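Local coordinates for CalS13 (Micromonospora echinospora, PDB 4ZAS), which probably acts as a pyridoxal phosphate-dependent sugar aminotransferase and binds dTDP-4-keto-6-deoxyglucose, at residues L32-M37 against G385-E390. Residues are numbered along the deposited sequence; the frame is centred on the assembly and turned at random.
With T46 (dTDP-4-keto-6-deoxyglucose), chain H.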
loop_
_atom_site.group_PDB
_atom_site.type_symbol
_atom_site.label_atom_id
_atom_site.label_comp_id
_atom_site.label_asym_id
_atom_site.label_seq_id
_atom_site.Cartn_x
_atom_site.Cartn_y
_atom_site.Cartn_z
ATOM N N LEU A 32 15.786 11.320 -18.182
ATOM C CA LEU A 32 15.716 9.876 -18.381
ATOM C C LEU A 32 14.279 9.320 -18.229
ATOM O O LEU A 32 13.906 8.301 -18.836
ATOM C CB LEU A 32 16.673 9.190 -17.397
ATOM C CG LEU A 32 16.812 7.663 -17.429
ATOM C CD1 LEU A 32 17.304 7.218 -18.795
ATOM C CD2 LEU A 32 17.807 7.255 -16.368
ATOM N N SER A 33 13.469 9.993 -17.422
ATOM C CA SER A 33 12.091 9.565 -17.195
ATOM C C SER A 33 11.176 10.774 -17.146
ATOM O O SER A 33 11.602 11.871 -16.779
ATOM C CB SER A 33 11.971 8.773 -15.891
ATOM O OG SER A 33 12.625 7.522 -15.979
ATOM N N LYS A 34 9.909 10.567 -17.476
ATOM C CA LYS A 34 8.975 11.682 -17.484
ATOM C C LYS A 34 7.555 11.185 -17.237
ATOM O O LYS A 34 7.195 10.083 -17.656
ATOM C CB LYS A 34 9.064 12.439 -18.805
ATOM C CG LYS A 34 8.319 13.757 -18.813
ATOM C CD LYS A 34 8.518 14.511 -20.126
ATOM C CE LYS A 34 9.335 15.749 -19.921
ATOM N NZ LYS A 34 8.553 16.743 -19.167
ATOM N N VAL A 35 6.772 11.977 -16.509
ATOM C CA VAL A 35 5.378 11.642 -16.241
ATOM C C VAL A 35 4.532 11.800 -17.501
ATOM O O VAL A 35 4.556 12.842 -18.141
ATOM C CB VAL A 35 4.804 12.517 -15.107
ATOM C CG1 VAL A 35 3.304 12.316 -14.982
ATOM C CG2 VAL A 35 5.504 12.219 -13.800
ATOM N N ALA A 36 3.791 10.759 -17.859
ATOM C CA ALA A 36 2.895 10.836 -19.007
ATOM C C ALA A 36 1.438 10.984 -18.564
ATOM O O ALA A 36 0.800 10.015 -18.179
ATOM C CB ALA A 36 3.054 9.612 -19.893
ATOM N N MET A 37 0.913 12.200 -18.634
ATOM C CA MET A 37 -0.453 12.467 -18.215
ATOM C C MET A 37 -1.242 13.070 -19.376
ATOM O O MET A 37 -0.870 14.108 -19.915
ATOM C CB MET A 37 -0.483 13.425 -17.024
ATOM C CG MET A 37 -1.819 13.450 -16.307
ATOM S SD MET A 37 -2.102 11.884 -15.454
ATOM C CE MET A 37 -0.706 11.864 -14.356
ATOM N N GLY A 385 12.760 7.713 -24.148
ATOM C CA GLY A 385 11.310 7.900 -24.122
ATOM C C GLY A 385 10.635 8.838 -25.123
ATOM O O GLY A 385 11.293 9.442 -25.977
ATOM N N TRP A 386 9.310 8.953 -25.003
ATOM C CA TRP A 386 8.442 9.684 -25.942
ATOM C C TRP A 386 8.647 11.206 -25.971
ATOM O O TRP A 386 8.126 11.885 -26.856
ATOM C CB TRP A 386 6.962 9.382 -25.631
ATOM C CG TRP A 386 6.613 9.564 -24.171
ATOM C CD1 TRP A 386 6.538 8.586 -23.216
ATOM C CD2 TRP A 386 6.339 10.805 -23.497
ATOM N NE1 TRP A 386 6.222 9.141 -21.995
ATOM C CE2 TRP A 386 6.091 10.497 -22.138
ATOM C CE3 TRP A 386 6.273 12.144 -23.911
ATOM C CZ2 TRP A 386 5.788 11.478 -21.188
ATOM C CZ3 TRP A 386 5.969 13.118 -22.965
ATOM C CH2 TRP A 386 5.723 12.774 -21.617
ATOM N N TRP A 387 9.368 11.744 -24.993
ATOM C CA TRP A 387 9.580 13.197 -24.891
ATOM C C TRP A 387 10.784 13.672 -25.696
ATOM O O TRP A 387 11.031 14.878 -25.808
ATOM C CB TRP A 387 9.774 13.603 -23.437
ATOM C CG TRP A 387 10.888 12.828 -22.797
ATOM C CD1 TRP A 387 12.202 13.194 -22.723
ATOM C CD2 TRP A 387 10.789 11.540 -22.163
ATOM N NE1 TRP A 387 12.924 12.225 -22.066
ATOM C CE2 TRP A 387 12.083 11.196 -21.717
ATOM C CE3 TRP A 387 9.735 10.650 -21.924
ATOM C CZ2 TRP A 387 12.354 9.992 -21.039
ATOM C CZ3 TRP A 387 10.003 9.452 -21.236
ATOM C CH2 TRP A 387 11.304 9.141 -20.802
ATOM N N LEU A 388 11.550 12.729 -26.234
ATOM C CA LEU A 388 12.712 13.094 -27.032
ATOM C C LEU A 388 12.317 13.679 -28.388
ATOM O O LEU A 388 11.642 13.031 -29.185
ATOM C CB LEU A 388 13.620 11.887 -27.255
ATOM C CG LEU A 388 14.382 11.284 -26.083
ATOM C CD1 LEU A 388 15.420 10.302 -26.606
ATOM C CD2 LEU A 388 15.049 12.379 -25.309
ATOM N N THR A 389 12.782 14.891 -28.669
ATOM C CA THR A 389 12.629 15.440 -30.005
ATOM C C THR A 389 13.672 14.818 -30.900
ATOM O O THR A 389 14.650 14.233 -30.422
ATOM C CB THR A 389 12.828 16.943 -30.043
ATOM O OG1 THR A 389 14.212 17.228 -29.788
ATOM C CG2 THR A 389 11.941 17.631 -29.016
ATOM N N GLU A 390 13.473 14.958 -32.199
ATOM C CA GLU A 390 14.437 14.434 -33.155
ATOM C C GLU A 390 15.815 15.050 -32.890
ATOM O O GLU A 390 16.821 14.354 -32.923
ATOM C CB GLU A 390 13.965 14.679 -34.583
ATOM C CG GLU A 390 14.625 13.761 -35.590
ATOM C CD GLU A 390 14.061 13.925 -36.990
ATOM O OE1 GLU A 390 12.977 13.358 -37.263
ATOM O OE2 GLU A 390 14.695 14.633 -37.804
HETATM C C4 T46 H . 11.507 2.646 -9.385
HETATM C C5 T46 H . 12.779 3.161 -10.127
HETATM C C6 T46 H . 13.173 2.120 -11.131
HETATM C C21 T46 H . 9.291 13.107 -12.223
HETATM O O21 T46 H . 9.506 13.957 -13.034
HETATM N N31 T46 H . 7.974 12.963 -11.474
HETATM C C41 T46 H . 7.740 11.912 -10.490
HETATM O O41 T46 H . 6.695 11.849 -9.943
HETATM C C51 T46 H . 8.783 10.937 -10.181
HETATM C C5A T46 H . 8.494 9.825 -9.127
HETATM C C61 T46 H . 10.085 11.020 -10.875
HETATM N N11 T46 H . 10.340 12.068 -11.870
HETATM C C1, T46 H . 11.632 12.206 -12.592
HETATM C C2, T46 H . 12.571 12.644 -11.723
HETATM C C3, T46 H . 13.926 11.747 -11.956
HETATM O O3, T46 H . 14.816 12.525 -12.817
HETATM O O4, T46 H . 12.120 10.914 -13.198
HETATM C C4, T46 H . 13.587 10.661 -12.543
HETATM C C5, T46 H . 13.525 9.481 -11.548
HETATM O O5, T46 H . 12.807 9.906 -10.383
HETATM P P T46 H . 13.131 9.129 -8.951
HETATM O O1P T46 H . 13.997 10.021 -8.072
HETATM O O2P T46 H . 11.823 8.803 -8.267
HETATM O OPP T46 H . 13.918 7.702 -9.349
HETATM P P2 T46 H . 14.050 6.323 -8.389
HETATM O O4P T46 H . 15.346 5.577 -8.690
HETATM O O3P T46 H . 14.001 6.743 -6.933
HETATM O O1 T46 H . 12.779 5.301 -8.635
HETATM C C1 T46 H . 12.028 5.415 -9.778
HETATM C C2 T46 H . 10.647 5.026 -9.346
HETATM O O2 T46 H . 10.168 6.033 -8.392
HETATM C C3 T46 H . 10.737 3.727 -8.651
HETATM O O3 T46 H . 9.400 3.241 -8.330
HETATM O O4 T46 H . 11.218 1.507 -9.371
HETATM O O5 T46 H . 12.572 4.462 -10.760
HETATM O O HOH W 1 13.919 6.851 -21.399
HETATM O O HOH W 2 6.250 8.244 -19.261
#
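The W387 indole has K34 CB over one face, a CH-pi contact 3.9 Å from the six-membered ring centroid. S33 C lies over the same face, toward the rim. G385 CA sits against the opposite face. L32 O meets the ring edge, 3.2 Å from W387 CZ2. W386 turns one face to W387, whose CE3 stands over its centre. V35 O is at the edge of W386, 3.6 Å from CZ2. A36 CB touches CZ2 obliquely. With chi1 at -169° and chi2 at 176°, K34 runs straight as far as CD, which rests against both W386 CH2 (3.6 Å) and W387 CB (3.7 Å); beyond it the chain bends and leads away. In this DegT/DnrJ/EryC1 family member, of fold type I, the contact joins the loop before helix 41-49 to the type I beta turn G385-L388, after strand 379-382. One water donates to K34 O and accepts from W386 NE1 (2.9 Å). Another donates to L32 O and accepts weakly from G385 N. W387 NE1 hydrogen-bonds to P31 O. S33 and V35 line the nucleotide-sugar pocket, with V35 CG2 3.5 Å from N31 of T46. V35 also packs on G52 of the second subunit.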